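AgaA (Rhizobium radiobacter, PDB 6HLX) binds the opine agropinic acid as the periplasmic solute-binding protein of an ABC transporter, serving uptake of this compound by the bacterium. Local coordinates at residues Lys162-Thr167 / Thr173-Asp178; Phe6-Glu11 / Arg26-Ala31; Arg421-Lys426 / Val430-Ala435; Gly35-Asn38 / Lys44-Pro47; Ala269-Ala274 / Gly279-Gly284. All coordinates share one frame; numbering follows the deposited sequence.

Interaction 1. Residues Lys162-Thr167 / Thr173-Asp178. With SO4 (sulfate ion), chain V; EDO (1,2-ethanediol), chain Y.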
# COMPACT_ATOMS: atom_id res chain seq x y z
N LYS A 162 21.59 7.06 -1.42
CA LYS A 162 22.01 6.99 -0.01
C LYS A 162 21.28 8.10 0.72
O LYS A 162 21.12 9.19 0.18
CB LYS A 162 23.52 7.29 0.14
CG LYS A 162 24.46 6.43 -0.69
CD LYS A 162 25.93 6.74 -0.35
CE LYS A 162 26.46 8.01 -0.97
NZ LYS A 162 27.92 8.13 -0.74
N PHE A 163 20.90 7.85 1.98
CA PHE A 163 20.28 8.88 2.80
C PHE A 163 21.32 9.98 3.06
O PHE A 163 22.46 9.68 3.43
CB PHE A 163 19.83 8.27 4.13
CG PHE A 163 19.23 9.24 5.12
CD1 PHE A 163 17.88 9.56 5.07
CD2 PHE A 163 20.02 9.80 6.12
CE1 PHE A 163 17.31 10.42 6.04
CE2 PHE A 163 19.46 10.69 7.06
CZ PHE A 163 18.11 10.99 7.01
N ALA A 164 20.93 11.25 2.86
CA ALA A 164 21.89 12.33 3.10
C ALA A 164 21.47 13.24 4.25
O ALA A 164 22.35 13.72 4.99
CB ALA A 164 22.15 13.13 1.83
N GLY A 165 20.18 13.37 4.49
CA GLY A 165 19.70 14.18 5.61
C GLY A 165 18.20 14.33 5.62
O GLY A 165 17.53 14.11 4.61
N TRP A 166 17.66 14.68 6.79
CA TRP A 166 16.24 14.90 6.95
C TRP A 166 16.06 16.19 7.76
O TRP A 166 16.48 16.25 8.92
CB TRP A 166 15.62 13.71 7.69
CG TRP A 166 14.11 13.69 7.86
CD1 TRP A 166 13.22 14.72 7.71
CD2 TRP A 166 13.34 12.53 8.17
NE1 TRP A 166 11.93 14.26 7.95
CE2 TRP A 166 11.98 12.92 8.25
CE3 TRP A 166 13.66 11.17 8.39
CZ2 TRP A 166 10.95 12.01 8.52
CZ3 TRP A 166 12.64 10.28 8.70
CH2 TRP A 166 11.31 10.70 8.78
N THR A 167 15.50 17.22 7.13
CA THR A 167 15.18 18.46 7.85
C THR A 167 13.72 18.32 8.25
O THR A 167 12.84 18.36 7.37
CB THR A 167 15.46 19.68 6.96
OG1 THR A 167 16.87 19.70 6.69
CG2 THR A 167 15.04 21.00 7.63
N THR A 173 16.77 14.54 1.85
CA THR A 173 17.66 14.57 0.69
C THR A 173 18.38 13.23 0.57
O THR A 173 18.84 12.67 1.57
CB THR A 173 18.63 15.77 0.74
OG1 THR A 173 17.91 16.98 0.95
CG2 THR A 173 19.49 15.88 -0.53
N VAL A 174 18.47 12.70 -0.65
CA VAL A 174 19.17 11.46 -0.94
C VAL A 174 20.17 11.75 -2.06
O VAL A 174 19.90 12.64 -2.89
CB VAL A 174 18.24 10.27 -1.26
CG1 VAL A 174 17.24 10.04 -0.11
CG2 VAL A 174 17.52 10.48 -2.59
N LYS A 175 21.29 11.02 -2.10
CA LYS A 175 22.35 11.26 -3.08
C LYS A 175 22.69 9.96 -3.80
O LYS A 175 22.62 8.90 -3.19
CB LYS A 175 23.64 11.74 -2.38
CG LYS A 175 23.56 13.12 -1.76
CD LYS A 175 24.89 13.52 -1.12
CE LYS A 175 24.78 14.84 -0.40
NZ LYS A 175 25.54 15.91 -1.10
N LYS A 176 23.10 10.05 -5.06
CA LYS A 176 23.45 8.88 -5.85
C LYS A 176 24.47 7.99 -5.12
O LYS A 176 25.49 8.48 -4.63
CB LYS A 176 24.04 9.34 -7.21
CG LYS A 176 24.61 8.21 -8.08
CD LYS A 176 24.89 8.72 -9.48
CE LYS A 176 25.43 7.61 -10.35
NZ LYS A 176 25.37 7.97 -11.80
N PHE A 177 24.18 6.68 -5.08
CA PHE A 177 25.08 5.68 -4.50
C PHE A 177 25.93 5.15 -5.67
O PHE A 177 25.43 4.37 -6.50
CB PHE A 177 24.27 4.55 -3.86
CG PHE A 177 25.08 3.39 -3.32
CD1 PHE A 177 26.25 3.61 -2.59
CD2 PHE A 177 24.63 2.08 -3.46
CE1 PHE A 177 26.97 2.54 -2.05
CE2 PHE A 177 25.35 1.01 -2.92
CZ PHE A 177 26.51 1.24 -2.22
N ASP A 178 27.21 5.58 -5.76
CA ASP A 178 28.07 5.18 -6.89
C ASP A 178 28.31 3.69 -7.01
O ASP A 178 28.50 3.20 -8.12
CB ASP A 178 29.40 5.93 -6.86
CG ASP A 178 29.30 7.41 -7.16
OD1 ASP A 178 28.28 7.83 -7.75
OD2 ASP A 178 30.24 8.14 -6.82
S SO4 V . 29.41 5.84 -2.87
O1 SO4 V . 28.44 6.78 -3.50
O2 SO4 V . 30.79 6.46 -2.87
O3 SO4 V . 29.51 4.57 -3.63
O4 SO4 V . 29.02 5.59 -1.47
C1 EDO Y . 16.65 18.80 11.58
O1 EDO Y . 15.46 18.09 11.50
C2 EDO Y . 16.20 20.24 11.50
O2 EDO Y . 15.50 20.54 12.68
O HOH W 1 17.94 17.60 4.15
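Strands 161-167 and 171-176 are the two arms of an antiparallel beta hairpin with a classic bulge, in which Ala164 and Gly165 both face Thr173; Phe177 and Asp178 follow on as loop. Before the bulge, Lys162 and Lys175 form a regular hydrogen-bonded pair: Lys162 N gives to Lys175 O at 2.8 Å, almost straight at 172°, and Lys175 N returns a bond to Lys162 O. At the bulge Thr173 O takes two donors, Ala164 N at 2.8 Å and Gly165 N at 3.3 Å, both tilted from its carbonyl plane. Ala164 has near-helical backbone angles and Gly165 a fully extended conformation, and a residue without a side chain fits easily where the strand is displaced. The small CB of Ala164 lies alongside the aliphatic chain of Lys175, 3.8 Å from its CE, while Lys175 NZ goes on to Glu190.

At the other end Lys162 runs athwart Phe177, its CG 3.7 Å from Phe177 CB. A bend at chi3 (-78°) then brings Lys162 NZ to a sulfate, probably from the crystallisation liquor, with 2.9 Å to its O4 and a weaker bond to O1. Asp178 N also gives to sulfate O1, at 2.8 Å and 163°, and sulfate O4 lies at the edge of the Phe177 ring, in its plane. Lysine's carbons can pack on Phe177 while its amine reaches the surface, here meeting the sulfate. On the other face Val174 turns inward onto Val191 and Tyr193 of strand 190-195. The whole is a bulged beta hairpin at the margin of a mixed beta sheet.

Interaction 2. Residues Phe6-Glu11 / Arg26-Ala31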
# COMPACT_ATOMS: atom_id res chain seq x y z
N PHE A 6 11.14 16.57 -5.53
CA PHE A 6 9.94 15.73 -5.59
C PHE A 6 9.00 16.17 -4.45
O PHE A 6 9.35 16.03 -3.28
CB PHE A 6 10.37 14.28 -5.40
CG PHE A 6 9.37 13.20 -5.75
CD1 PHE A 6 8.17 13.07 -5.04
CD2 PHE A 6 9.65 12.26 -6.74
CE1 PHE A 6 7.27 12.04 -5.34
CE2 PHE A 6 8.76 11.22 -7.02
CZ PHE A 6 7.57 11.11 -6.32
N GLY A 7 7.84 16.68 -4.82
CA GLY A 7 6.87 17.15 -3.85
C GLY A 7 6.01 16.00 -3.36
O GLY A 7 5.14 15.52 -4.09
N LEU A 8 6.25 15.56 -2.12
CA LEU A 8 5.46 14.49 -1.50
C LEU A 8 4.20 15.06 -0.82
O LEU A 8 4.22 16.19 -0.30
CB LEU A 8 6.27 13.75 -0.41
CG LEU A 8 7.45 12.88 -0.79
CD1 LEU A 8 8.17 12.43 0.49
CD2 LEU A 8 7.02 11.68 -1.66
N SER A 9 3.13 14.23 -0.71
CA SER A 9 1.87 14.63 -0.09
C SER A 9 1.94 14.70 1.44
O SER A 9 0.95 15.07 2.07
CB SER A 9 0.73 13.72 -0.53
OG SER A 9 0.96 12.40 -0.06
N GLY A 10 3.10 14.34 2.01
CA GLY A 10 3.29 14.43 3.45
C GLY A 10 4.70 14.08 3.88
O GLY A 10 5.48 13.52 3.11
N GLU A 11 4.97 14.32 5.16
CA GLU A 11 6.24 13.96 5.75
C GLU A 11 6.12 12.53 6.30
O GLU A 11 5.20 12.25 7.07
CB GLU A 11 6.58 14.94 6.88
CG GLU A 11 7.83 14.58 7.66
CD GLU A 11 8.39 15.70 8.53
OE1 GLU A 11 9.61 15.70 8.79
OE2 GLU A 11 7.60 16.58 8.95
N ARG A 26 6.94 5.17 1.93
CA ARG A 26 7.32 4.15 0.95
C ARG A 26 8.13 4.75 -0.21
O ARG A 26 9.11 4.15 -0.64
CB ARG A 26 6.08 3.46 0.38
CG ARG A 26 5.50 2.50 1.39
CD ARG A 26 4.21 1.92 0.87
NE ARG A 26 4.14 0.51 1.27
CZ ARG A 26 3.16 -0.31 0.93
NH1 ARG A 26 2.10 0.14 0.26
NH2 ARG A 26 3.21 -1.59 1.27
N THR A 27 7.70 5.93 -0.73
CA THR A 27 8.38 6.57 -1.87
C THR A 27 9.86 6.86 -1.53
O THR A 27 10.73 6.59 -2.35
CB THR A 27 7.63 7.87 -2.28
OG1 THR A 27 6.28 7.50 -2.61
CG2 THR A 27 8.31 8.61 -3.45
N VAL A 28 10.14 7.34 -0.29
CA VAL A 28 11.52 7.60 0.13
C VAL A 28 12.26 6.26 0.32
O VAL A 28 13.38 6.09 -0.16
CB VAL A 28 11.60 8.50 1.39
CG1 VAL A 28 13.05 8.73 1.80
CG2 VAL A 28 10.89 9.85 1.15
N LYS A 29 11.61 5.29 0.98
CA LYS A 29 12.25 3.97 1.19
C LYS A 29 12.66 3.31 -0.13
O LYS A 29 13.71 2.68 -0.19
CB LYS A 29 11.31 3.00 1.92
CG LYS A 29 11.23 3.30 3.41
CD LYS A 29 10.62 2.16 4.25
CE LYS A 29 9.19 1.82 3.82
NZ LYS A 29 8.51 0.94 4.82
N LEU A 30 11.84 3.47 -1.18
CA LEU A 30 12.11 2.83 -2.47
C LEU A 30 13.24 3.50 -3.28
O LEU A 30 13.72 2.93 -4.26
CB LEU A 30 10.82 2.66 -3.28
CG LEU A 30 9.81 1.71 -2.63
CD1 LEU A 30 8.46 1.84 -3.27
CD2 LEU A 30 10.32 0.24 -2.61
N ALA A 31 13.72 4.65 -2.81
CA ALA A 31 14.89 5.29 -3.40
C ALA A 31 16.16 4.73 -2.73
O ALA A 31 17.19 4.64 -3.38
CB ALA A 31 14.82 6.80 -3.16
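Thr27 hands its hydroxyl OG1 to the carbonyl oxygen of Thr23, one turn earlier in helix 23-32; this occupies the hydroxyl, while CB and CG2 face strand 3-8. Its first torsion (chi1 -58°) keeps OG1 beside the backbone N and sets CG2 anti to that N, directed at the strand. There the methyl meets two side chains: Leu8 CD2 lies 3.8 Å from Thr27 CG2, and the far end of the Phe6 ring, atom CZ, lies 3.9 Å from it at an oblique angle. Leu8 and Thr27 lie alongside one another, pointing opposite ways. The second branch of Leu8 is used as well, since its CD1 reaches Val28 CG2 at 3.8 Å, the two side chains roughly perpendicular. A forked leucine thus spans two consecutive helix residues. The beta-branched threonine and valine offer methyls close to their backbone, as befits a buried interface held by van der Waals contact.

Phe6 and Leu8 sit in the interior of the seven-stranded sheet, their backbones bonded to strand 190-195, where Tyr193 touches Phe6, Leu8 and Thr27. Helix 23-32 packs on strands 3-8 and 190-195; residues 26-31 run at 141° to residues 6-8, roughly antiparallel.

Interaction 3. Residues Arg421-Lys426 / Val430-Ala435. With EDO (1,2-ethanediol), chain B.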
# COMPACT_ATOMS: atom_id res chain seq x y z
N ARG A 421 -3.45 -20.16 -1.95
CA ARG A 421 -2.01 -19.87 -1.87
C ARG A 421 -1.14 -21.11 -2.09
O ARG A 421 0.03 -20.98 -2.41
CB ARG A 421 -1.70 -19.36 -0.46
CG ARG A 421 -0.78 -18.16 -0.41
CD ARG A 421 -0.57 -17.78 1.06
NE ARG A 421 -1.80 -17.31 1.70
CZ ARG A 421 -2.44 -17.94 2.68
NH1 ARG A 421 -1.95 -19.08 3.17
NH2 ARG A 421 -3.53 -17.42 3.21
N ALA A 422 -1.70 -22.31 -1.84
CA ALA A 422 -0.98 -23.58 -1.93
C ALA A 422 -1.14 -24.27 -3.28
O ALA A 422 -0.42 -25.23 -3.58
CB ALA A 422 -1.45 -24.51 -0.82
N THR A 423 -2.09 -23.80 -4.08
CA THR A 423 -2.41 -24.39 -5.38
C THR A 423 -1.63 -23.67 -6.43
O THR A 423 -1.72 -22.46 -6.55
CB THR A 423 -3.93 -24.35 -5.59
OG1 THR A 423 -4.54 -25.09 -4.53
CG2 THR A 423 -4.35 -24.95 -6.93
N VAL A 424 -0.81 -24.42 -7.19
CA VAL A 424 0.04 -23.82 -8.20
C VAL A 424 -0.75 -23.57 -9.48
O VAL A 424 -0.68 -22.47 -10.00
CB VAL A 424 1.37 -24.59 -8.42
CG1 VAL A 424 2.30 -23.81 -9.36
CG2 VAL A 424 2.07 -24.88 -7.08
N ASP A 425 -1.52 -24.57 -9.95
CA ASP A 425 -2.34 -24.48 -11.17
C ASP A 425 -3.42 -23.40 -11.11
O ASP A 425 -4.38 -23.54 -10.34
CB ASP A 425 -2.96 -25.85 -11.50
CG ASP A 425 -3.78 -25.92 -12.78
OD1 ASP A 425 -3.77 -24.94 -13.56
OD2 ASP A 425 -4.44 -26.96 -13.00
N LYS A 426 -3.30 -22.34 -11.94
CA LYS A 426 -4.27 -21.22 -11.99
C LYS A 426 -5.69 -21.66 -12.41
O LYS A 426 -6.67 -21.02 -12.00
CB LYS A 426 -3.75 -20.05 -12.83
CG LYS A 426 -2.61 -19.32 -12.13
CD LYS A 426 -2.54 -17.82 -12.41
CE LYS A 426 -1.51 -17.18 -11.48
NZ LYS A 426 -1.17 -15.79 -11.88
N VAL A 430 -8.51 -20.50 -9.74
CA VAL A 430 -9.63 -19.62 -10.05
C VAL A 430 -10.95 -20.11 -9.40
O VAL A 430 -11.70 -19.27 -8.89
CB VAL A 430 -9.74 -19.28 -11.56
CG1 VAL A 430 -10.37 -20.40 -12.37
CG2 VAL A 430 -10.46 -17.95 -11.78
N LYS A 431 -11.17 -21.45 -9.30
CA LYS A 431 -12.37 -22.02 -8.66
C LYS A 431 -12.38 -21.66 -7.17
O LYS A 431 -13.44 -21.43 -6.58
CB LYS A 431 -12.35 -23.56 -8.77
CG LYS A 431 -12.38 -24.11 -10.19
CD LYS A 431 -12.41 -25.64 -10.13
CE LYS A 431 -12.27 -26.31 -11.47
NZ LYS A 431 -12.30 -27.79 -11.33
N ILE A 432 -11.19 -21.66 -6.55
CA ILE A 432 -11.01 -21.35 -5.13
C ILE A 432 -11.35 -19.88 -4.88
O ILE A 432 -12.12 -19.58 -3.97
CB ILE A 432 -9.57 -21.71 -4.68
CG1 ILE A 432 -9.30 -23.23 -4.81
CG2 ILE A 432 -9.33 -21.23 -3.24
CD1 ILE A 432 -7.82 -23.56 -4.91
N TYR A 433 -10.77 -18.96 -5.66
CA TYR A 433 -11.04 -17.53 -5.45
C TYR A 433 -12.51 -17.18 -5.78
O TYR A 433 -13.07 -16.30 -5.12
CB TYR A 433 -10.03 -16.65 -6.20
CG TYR A 433 -8.65 -16.78 -5.58
CD1 TYR A 433 -8.37 -16.25 -4.32
CD2 TYR A 433 -7.66 -17.52 -6.22
CE1 TYR A 433 -7.12 -16.41 -3.73
CE2 TYR A 433 -6.40 -17.69 -5.64
CZ TYR A 433 -6.14 -17.14 -4.39
OH TYR A 433 -4.93 -17.35 -3.79
N ASP A 434 -13.13 -17.89 -6.75
CA ASP A 434 -14.54 -17.67 -7.06
C ASP A 434 -15.42 -18.03 -5.85
O ASP A 434 -16.37 -17.31 -5.53
CB ASP A 434 -14.97 -18.47 -8.29
CG ASP A 434 -14.45 -17.95 -9.62
OD1 ASP A 434 -14.09 -16.74 -9.69
OD2 ASP A 434 -14.39 -18.75 -10.58
N ALA A 435 -15.10 -19.16 -5.16
CA ALA A 435 -15.84 -19.56 -3.96
C ALA A 435 -15.56 -18.57 -2.81
O ALA A 435 -16.47 -18.22 -2.05
CB ALA A 435 -15.47 -20.98 -3.55
C1 EDO B . -0.44 -27.61 -7.06
O1 EDO B . -0.72 -28.01 -5.75
C2 EDO B . -1.69 -27.80 -7.94
O2 EDO B . -1.36 -27.34 -9.22
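With chi1 near -63° and chi2 extended at 158°, Ile432 sends CD1 out from its helix to meet Thr423 tip to tip. Thr423 answers with OG1 set beside its own backbone N, which puts the oxygen 3.6 Å from Ile432 CD1 and CB at 4.0 Å. This is a van der Waals contact. The polar need of the Thr423 hydroxyl is met by Lys419 O, one turn back in the helix it has just left. Threonine suits the spot because it can bond to the preceding turn and still show its neighbour a compact surface.

Thr423 is the first residue to leave helical geometry, and a new helix begins three residues later. Asp425 takes the N-cap position of that helix, with OD1 reaching Ala427 N, a favoured role for a short acidic side chain. Lys426 O then accepts the N-H of Val430 at 3.0 Å, an early bond of the new helix. Asp425 N gives to O2 of an ethanediol at 2.9 Å, a molecule probably from the crystallisation liquor. Tyr433 lays its ring toward helix 411-422, with OH 3.7 Å from Arg421 N, and that hydroxyl bonds instead to Arg429.

Only Thr423-Asp425 separate helices 411-422 and 426-443. Ile432 also packs on Lys419 and Ala435 on Leu416, while Arg421 faces elsewhere, to Asp418 and Asp387.

Interaction 4. Residues Gly35-Asn38 / Lys44-Pro47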
# COMPACT_ATOMS: atom_id res chain seq x y z
N GLY A 35 15.08 -5.06 -1.85
CA GLY A 35 14.84 -6.38 -1.27
C GLY A 35 15.53 -7.45 -2.10
O GLY A 35 16.32 -7.13 -3.00
N LEU A 36 15.23 -8.73 -1.81
CA LEU A 36 15.76 -9.84 -2.61
C LEU A 36 15.26 -9.67 -4.04
O LEU A 36 16.00 -9.85 -5.01
CB LEU A 36 15.26 -11.17 -2.04
CG LEU A 36 15.88 -11.55 -0.70
CD1 LEU A 36 15.07 -12.67 -0.01
CD2 LEU A 36 17.37 -11.88 -0.85
N VAL A 37 13.99 -9.25 -4.15
CA VAL A 37 13.30 -8.95 -5.41
C VAL A 37 12.48 -7.67 -5.21
O VAL A 37 12.16 -7.32 -4.07
CB VAL A 37 12.36 -10.11 -5.83
CG1 VAL A 37 13.15 -11.35 -6.26
CG2 VAL A 37 11.35 -10.46 -4.73
N ASN A 38 12.16 -6.99 -6.30
CA ASN A 38 11.25 -5.84 -6.26
C ASN A 38 10.53 -5.83 -7.58
O ASN A 38 11.05 -6.39 -8.55
CB ASN A 38 12.00 -4.53 -6.06
CG ASN A 38 12.50 -4.37 -4.64
OD1 ASN A 38 13.70 -4.50 -4.37
ND2 ASN A 38 11.59 -4.09 -3.69
N LYS A 44 6.73 -6.78 -13.66
CA LYS A 44 7.32 -8.12 -13.52
C LYS A 44 8.21 -8.11 -12.26
O LYS A 44 8.76 -7.06 -11.92
CB LYS A 44 8.17 -8.49 -14.76
CG LYS A 44 7.39 -8.47 -16.10
CD LYS A 44 6.31 -9.55 -16.21
CE LYS A 44 5.36 -9.31 -17.36
NZ LYS A 44 4.19 -10.23 -17.33
N ILE A 45 8.38 -9.26 -11.60
CA ILE A 45 9.28 -9.37 -10.45
C ILE A 45 10.70 -9.30 -11.01
O ILE A 45 11.03 -10.01 -11.96
CB ILE A 45 9.04 -10.66 -9.63
CG1 ILE A 45 7.69 -10.60 -8.83
CG2 ILE A 45 10.23 -10.98 -8.72
CD1 ILE A 45 7.68 -9.75 -7.56
N SER A 46 11.51 -8.42 -10.42
CA SER A 46 12.90 -8.21 -10.83
C SER A 46 13.86 -8.80 -9.78
O SER A 46 13.67 -8.53 -8.61
CB SER A 46 13.15 -6.70 -10.98
OG SER A 46 14.51 -6.42 -11.26
N PRO A 47 14.90 -9.57 -10.20
CA PRO A 47 15.89 -10.06 -9.22
C PRO A 47 16.78 -8.87 -8.82
O PRO A 47 17.48 -8.26 -9.65
CB PRO A 47 16.63 -11.16 -9.99
CG PRO A 47 16.54 -10.76 -11.42
CD PRO A 47 15.25 -9.98 -11.58
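Asn38 and Ser46 form an antiparallel hydrogen-bonded pair, Ser46 N giving to Asn38 O at 2.8 Å and Asn38 N to Ser46 O at 3.2 Å. The next pair along, Val37 with Pro47, is non-hydrogen-bonded, so proline's lack of an N-H costs this pairing nothing. Between the two pairs the Val37 CA-H makes a bent contact to Ser46 O, 3.2 Å from CA, a weak supplement common in such strands.

Among the side chains, Val37 and Ile45 do the apolar work. With chi1 -72° placing Ile45 CG1 beside the backbone N, the methyl CG2 stands anti to that N and lies 3.7 Å from Val37 CB and 3.8 Å from CG1, the two residues meeting at a slant. Beta-branched residues favour extended backbone and fill the space next to it, and this pair packs on Ile128 of helix 127-131 and on Tyr53. Asn38 is used differently: its OD1 takes the N-H of Gly35 at 2.9 Å and 173°, in the carbonyl plane on a lone pair. That bond helps to fix the amide's rotation and ties the entry to the strand back on itself. On the Asn38 face Ser46 is tightly placed, its CB 3.2 Å from Asn38 O, and its hydroxyl OG is bonded to Glu48.

Further backbone bonds from Leu36 to Glu48 and Ala50 extend the pairing. The arrangement is that of a beta hairpin at the outer margin of a five-stranded antiparallel sheet.

Interaction 5. Residues Ala269-Ala274 / Gly279-Gly284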
# COMPACT_ATOMS: atom_id res chain seq x y z
N ALA A 269 -22.33 9.90 -4.92
CA ALA A 269 -22.14 11.01 -3.97
C ALA A 269 -20.66 11.10 -3.62
O ALA A 269 -20.13 12.20 -3.57
CB ALA A 269 -22.97 10.79 -2.71
N ILE A 270 -19.98 9.96 -3.44
CA ILE A 270 -18.54 9.97 -3.15
C ILE A 270 -17.75 10.46 -4.38
O ILE A 270 -16.94 11.37 -4.25
CB ILE A 270 -18.03 8.60 -2.63
CG1 ILE A 270 -18.67 8.26 -1.26
CG2 ILE A 270 -16.48 8.61 -2.54
CD1 ILE A 270 -18.46 6.85 -0.81
N ILE A 271 -17.99 9.86 -5.56
CA ILE A 271 -17.29 10.21 -6.80
C ILE A 271 -17.42 11.71 -7.11
O ILE A 271 -16.42 12.37 -7.39
CB ILE A 271 -17.75 9.31 -7.98
CG1 ILE A 271 -17.36 7.83 -7.73
CG2 ILE A 271 -17.20 9.82 -9.34
CD1 ILE A 271 -18.12 6.81 -8.58
N ASN A 272 -18.66 12.24 -7.07
CA ASN A 272 -18.94 13.63 -7.42
C ASN A 272 -18.49 14.66 -6.39
O ASN A 272 -18.10 15.75 -6.79
CB ASN A 272 -20.44 13.84 -7.78
CG ASN A 272 -20.84 13.05 -9.01
OD1 ASN A 272 -20.02 12.77 -9.88
ND2 ASN A 272 -22.11 12.67 -9.11
N THR A 273 -18.58 14.34 -5.08
CA THR A 273 -18.23 15.33 -4.05
C THR A 273 -16.79 15.22 -3.53
O THR A 273 -16.32 16.17 -2.94
CB THR A 273 -19.22 15.33 -2.87
OG1 THR A 273 -19.03 14.16 -2.08
CG2 THR A 273 -20.70 15.48 -3.31
N ALA A 274 -16.13 14.06 -3.71
CA ALA A 274 -14.76 13.87 -3.21
C ALA A 274 -13.73 13.75 -4.32
O ALA A 274 -12.54 13.92 -4.06
CB ALA A 274 -14.71 12.62 -2.33
N GLY A 279 -13.78 8.62 -11.45
CA GLY A 279 -13.78 7.30 -10.81
C GLY A 279 -14.96 6.47 -11.25
O GLY A 279 -15.84 6.96 -11.99
N SER A 280 -15.01 5.22 -10.78
CA SER A 280 -16.05 4.28 -11.18
C SER A 280 -16.62 3.57 -9.96
O SER A 280 -15.84 3.09 -9.14
CB SER A 280 -15.48 3.24 -12.14
OG SER A 280 -15.04 3.89 -13.33
N PRO A 281 -17.96 3.40 -9.88
CA PRO A 281 -18.53 2.71 -8.71
C PRO A 281 -18.19 1.22 -8.63
O PRO A 281 -18.04 0.56 -9.66
CB PRO A 281 -20.05 2.89 -8.89
CG PRO A 281 -20.22 3.06 -10.39
CD PRO A 281 -19.02 3.87 -10.80
N ILE A 282 -18.09 0.69 -7.40
CA ILE A 282 -17.88 -0.73 -7.12
C ILE A 282 -19.11 -1.21 -6.37
O ILE A 282 -19.48 -0.61 -5.36
CB ILE A 282 -16.60 -1.00 -6.30
CG1 ILE A 282 -15.33 -0.61 -7.10
CG2 ILE A 282 -16.54 -2.47 -5.88
CD1 ILE A 282 -14.08 -0.50 -6.23
N PHE A 283 -19.74 -2.28 -6.86
CA PHE A 283 -20.93 -2.85 -6.21
C PHE A 283 -20.70 -4.28 -5.70
O PHE A 283 -21.65 -5.01 -5.44
CB PHE A 283 -22.15 -2.80 -7.16
CG PHE A 283 -22.62 -1.39 -7.44
CD1 PHE A 283 -23.44 -0.72 -6.53
CD2 PHE A 283 -22.29 -0.75 -8.62
CE1 PHE A 283 -23.89 0.57 -6.79
CE2 PHE A 283 -22.74 0.54 -8.88
CZ PHE A 283 -23.53 1.20 -7.96
N GLY A 284 -19.45 -4.67 -5.57
CA GLY A 284 -19.09 -5.99 -5.04
C GLY A 284 -17.73 -5.91 -4.38
O GLY A 284 -17.43 -4.94 -3.68
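Ile271 touches the backbone of Gly279-Pro281 with the end of its side chain: CD1 lies 3.7 Å from Pro281 N, with Pro281 CD and Ser280 C scarcely farther off. The isoleucine stands nearly square to the proline ring. Its CD1 methyl meets that ring at the N-CD side. The other branch, CG2, approaches Gly279 O at 4.1 Å. All of this is apolar or van der Waals contact, and an apolar, branched residue with a long arm is well suited to cover a piece of extended main chain. The arm is extended about CB-CG1 (chi2 162°), which carries CD1 across to the proline. Gly279 has a positive phi of 133°, where a side chain would press on the preceding carbonyl oxygen, so glycine is the natural residue.

The fold element is a helix followed by a tight return into the edge strand 280-281 of a six-stranded mixed sheet, with Ile271 filling the angle between the helix and the returning chain. A backbone bond between Ile271 and Gly277 draws the connection in.

Farther out, Ala269 O accepts both Thr273 N and Thr273 OG1, the latter at 2.7 Å, one from each side of the carbonyl plane. Threonine can make this second bond because its hydroxyl folds back toward the preceding turn. Ala269 N bonds to Asp266, while Ile270 turns to helix 333-347. The strand side is held by backbone bonds from Ser280 to Trp451 and from Ile282 to Phe449, and Ile271 itself also touches Met450 of that neighbouring strand 446-451.

In the fold
Five contacts follow one another along the chain, and none nests in or crosses another. Interaction 2 comes first, closing a 14-residue loop between strand 3-8 and helix 23-32. Interaction 4 follows almost at once, turning the chain into a hairpin of the five-stranded antiparallel sheet. Much later in the chain, interaction 1 closes a hairpin in the seven-stranded sheet that also holds strand 3-8, and here interactions 1 and 2 touch through Trp166 NE1 and Glu11 OE1. Interaction 5 ties a helix to the edge of the six-stranded sheet, and interaction 3 joins two late helices. Interactions 1 and 5 lie on opposite sides of the chain's centre, their centres about 40 Å apart.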